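Local coordinates for type II secretion system protein H (Vibrio cholerae, PDB 4DQ9) that is part of the type II secretion pseudopilus tip complex critical for recognising and binding proteins, such as toxins, that are secreted from the periplasm, at residues A[18-23]-A[115-120]. Residues are numbered along the deposited sequence; the frame is centred on the assembly and turned at random.
Sequences LLLNEE and LFVLSS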
ATOM      1  N   LEU A  18      16.704   8.906  -2.339  1.00 17.12           N
ATOM      2  CA  LEU A  18      16.680  10.368  -2.270  1.00 18.75           C
ATOM      3  C   LEU A  18      15.851  10.845  -3.424  1.00 16.97           C
ATOM      4  O   LEU A  18      15.002  11.761  -3.297  1.00 17.16           O
ATOM      5  CB  LEU A  18      18.089  10.923  -2.296  1.00 21.32           C
ATOM      6  CG  LEU A  18      18.940  10.990  -1.053  1.00 28.33           C
ATOM      7  CD1 LEU A  18      20.170  11.992  -1.319  1.00 26.31           C
ATOM      8  CD2 LEU A  18      18.306  11.451   0.125  1.00 32.93           C
ATOM      9  N   LEU A  19      16.071  10.266  -4.613  1.00 17.40           N
ATOM     10  CA  LEU A  19      15.383  10.685  -5.819  1.00 16.44           C
ATOM     11  C   LEU A  19      13.881  10.510  -5.675  1.00 16.83           C
ATOM     12  O   LEU A  19      13.055  11.406  -6.051  1.00 17.94           O
ATOM     13  CB  LEU A  19      15.909   9.945  -7.051  1.00 18.12           C
ATOM     14  CG  LEU A  19      15.497  10.552  -8.352  1.00 19.25           C
ATOM     15  CD1 LEU A  19      16.513  10.305  -9.542  1.00 23.84           C
ATOM     16  CD2 LEU A  19      14.175   9.885  -8.698  1.00 23.06           C
ATOM     17  N   LEU A  20      13.456   9.370  -5.128  1.00 16.40           N
ATOM     18  CA  LEU A  20      12.023   9.080  -5.018  1.00 16.96           C
ATOM     19  C   LEU A  20      11.422  10.029  -3.972  1.00 16.25           C
ATOM     20  O   LEU A  20      10.285  10.462  -4.205  1.00 18.33           O
ATOM     21  CB  LEU A  20      11.737   7.711  -4.420  1.00 17.48           C
ATOM     22  CG  LEU A  20      11.525   6.440  -5.203  1.00 21.20           C
ATOM     23  CD1 LEU A  20      11.062   5.230  -4.204  1.00 20.22           C
ATOM     24  CD2 LEU A  20      10.787   6.604  -6.527  1.00 19.83           C
ATOM     25  N   ASN A  21      12.111  10.366  -2.879  1.00 16.34           N
ATOM     26  CA  ASN A  21      11.650  11.285  -1.838  1.00 17.15           C
ATOM     27  C   ASN A  21      11.408  12.664  -2.468  1.00 18.49           C
ATOM     28  O   ASN A  21      10.344  13.270  -2.340  1.00 17.46           O
ATOM     29  CB  ASN A  21      12.618  11.346  -0.668  1.00 16.72           C
ATOM     30  CG  ASN A  21      12.281  12.387   0.312  1.00 20.43           C
ATOM     31  OD1 ASN A  21      11.164  12.414   0.906  1.00 28.09           O
ATOM     32  ND2 ASN A  21      13.259  13.240   0.594  1.00 22.33           N
ATOM     33  N   GLU A  22      12.383  13.102  -3.252  1.00 18.06           N
ATOM     34  CA  GLU A  22      12.293  14.342  -4.040  1.00 19.82           C
ATOM     35  C   GLU A  22      11.124  14.334  -5.032  1.00 18.75           C
ATOM     36  O   GLU A  22      10.384  15.284  -5.068  1.00 20.95           O
ATOM     37  CB  GLU A  22      13.629  14.501  -4.751  1.00 20.04           C
ATOM     38  CG  GLU A  22      13.828  15.716  -5.671  1.00 25.14           C
ATOM     39  CD  GLU A  22      15.252  15.779  -6.207  1.00 29.11           C
ATOM     40  OE1 GLU A  22      15.968  14.760  -6.349  1.00 33.27           O
ATOM     41  OE2 GLU A  22      15.642  16.860  -6.606  1.00 32.46           O
ATOM     42  N   GLU A  23      10.893  13.191  -5.704  1.00 18.66           N
ATOM     43  CA  GLU A  23       9.837  13.060  -6.679  1.00 18.61           C
ATOM     44  C   GLU A  23       8.509  13.195  -5.968  1.00 19.42           C
ATOM     45  O   GLU A  23       7.585  13.880  -6.465  1.00 19.88           O
ATOM     46  CB  GLU A  23       9.904  11.779  -7.463  1.00 17.96           C
ATOM     47  CG  GLU A  23       9.091  11.830  -8.703  1.00 19.85           C
ATOM     48  CD  GLU A  23       9.639  12.696  -9.782  1.00 23.42           C
ATOM     49  OE1 GLU A  23      10.853  13.095  -9.866  1.00 25.92           O
ATOM     50  OE2 GLU A  23       8.839  12.929 -10.633  1.00 24.56           O
ATOM     51  N   LEU A 115       8.401  -0.012   2.226  1.00 17.39           N
ATOM     52  CA  LEU A 115       8.825   1.374   2.474  1.00 16.23           C
ATOM     53  C   LEU A 115       7.977   2.362   1.738  1.00 17.73           C
ATOM     54  O   LEU A 115       8.002   2.353   0.499  1.00 17.63           O
ATOM     55  CB  LEU A 115      10.329   1.590   2.173  1.00 16.69           C
ATOM     56  CG  LEU A 115      11.361   0.579   2.653  1.00 15.71           C
ATOM     57  CD1 LEU A 115      12.773   1.058   2.210  1.00 19.37           C
ATOM     58  CD2 LEU A 115      11.223   0.461   4.166  1.00 18.81           C
ATOM     59  N   PHE A 116       7.204   3.185   2.441  1.00 17.14           N
ATOM     60  CA  PHE A 116       6.438   4.209   1.837  1.00 16.45           C
ATOM     61  C   PHE A 116       7.203   5.492   1.753  1.00 16.93           C
ATOM     62  O   PHE A 116       7.875   5.907   2.725  1.00 16.25           O
ATOM     63  CB  PHE A 116       5.086   4.399   2.532  1.00 17.11           C
ATOM     64  CG  PHE A 116       4.311   3.124   2.679  1.00 15.79           C
ATOM     65  CD1 PHE A 116       3.600   2.629   1.570  1.00 15.43           C
ATOM     66  CD2 PHE A 116       4.238   2.437   3.861  1.00 15.05           C
ATOM     67  CE1 PHE A 116       2.852   1.443   1.722  1.00 18.94           C
ATOM     68  CE2 PHE A 116       3.553   1.160   3.946  1.00 20.65           C
ATOM     69  CZ  PHE A 116       2.812   0.743   2.843  1.00 21.00           C
ATOM     70  N   VAL A 117       7.070   6.143   0.614  1.00 15.30           N
ATOM     71  CA  VAL A 117       7.784   7.383   0.304  1.00 15.26           C
ATOM     72  C   VAL A 117       6.680   8.351  -0.116  1.00 17.03           C
ATOM     73  O   VAL A 117       6.361   8.458  -1.317  1.00 19.11           O
ATOM     74  CB  VAL A 117       8.871   7.184  -0.733  1.00 14.23           C
ATOM     75  CG1 VAL A 117       9.647   8.560  -1.074  1.00 17.51           C
ATOM     76  CG2 VAL A 117       9.848   6.090  -0.292  1.00 14.77           C
ATOM     77  N   LEU A 118       6.100   8.993   0.900  1.00 17.74           N
ATOM     78  CA  LEU A 118       4.855   9.716   0.703  1.00 19.29           C
ATOM     79  C   LEU A 118       5.089  11.199   0.217  1.00 20.86           C
ATOM     80  O   LEU A 118       6.138  11.802   0.444  1.00 22.36           O
ATOM     81  CB  LEU A 118       4.051   9.735   1.962  1.00 20.55           C
ATOM     82  CG  LEU A 118       3.764   8.389   2.674  1.00 23.44           C
ATOM     83  CD1 LEU A 118       2.950   8.550   3.928  1.00 27.59           C
ATOM     84  CD2 LEU A 118       3.162   7.465   1.695  1.00 21.05           C
ATOM     85  N   SER A 119       4.042  11.763  -0.391  1.00 21.71           N
ATOM     86  CA  SER A 119       4.034  13.119  -0.885  1.00 22.32           C
ATOM     87  C   SER A 119       4.302  14.182   0.167  1.00 26.81           C
ATOM     88  O   SER A 119       4.778  15.277  -0.152  1.00 24.49           O
ATOM     89  CB  SER A 119       2.770  13.475  -1.661  1.00 26.60           C
ATOM     90  OG  SER A 119       1.700  13.321  -0.776  1.00 27.37           O
ATOM     91  N   SER A 120       4.045  13.819   1.428  1.00 27.48           N
ATOM     92  CA  SER A 120       4.297  14.714   2.558  1.00 30.51           C
ATOM     93  C   SER A 120       5.774  14.836   2.848  1.00 30.50           C
ATOM     94  O   SER A 120       6.164  15.627   3.692  1.00 33.73           O
ATOM     95  CB  SER A 120       3.690  14.080   3.824  1.00 30.35           C
ATOM     96  OG  SER A 120       4.318  12.810   4.102  1.00 31.85           O
TER
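Val117 packs its CG1 methyl against the helix backbone at Leu20 and Asn21, a worked example of a single branched side chain meeting a helix from a neighbouring strand. The methyl lies 3.5 Å from Asn21 CA and just as close to the backbone N of that residue. On the preceding residue, Leu20 C is 3.7 Å from the same Val117 CG1. That methyl stands anti to Val117's own backbone N (chi1 180°), which carries it out to the helix surface; CG2, anti to the carbonyl carbon of Val117 and beside its backbone N, is the branch that meets Leu20 CD1.

Between side chains the contact is apolar throughout. Leu20 crosses Val117 at about a right angle; its CB sits 4.0 Å from Val117 CG1, and its CD1 approaches Val117 CG2 more loosely, at 4.2 Å. Asn21 joins in through CB, 4.1 Å from Val117 CG1.

The surroundings extend this packing into the sheet. Leu20 also rests on Phe31, Val33 and Trp56, and backbone hydrogen bonds of Leu115 with Val33 and Val117 with Phe31 hold the short strand antiparallel against strand 31-36. Helix 2-27 packed across a four-stranded antiparallel sheet, here over 115-117, its outermost strand within the chain, is the helix-on-sheet arrangement characteristic of the pilin fold to which this pseudopilin belongs.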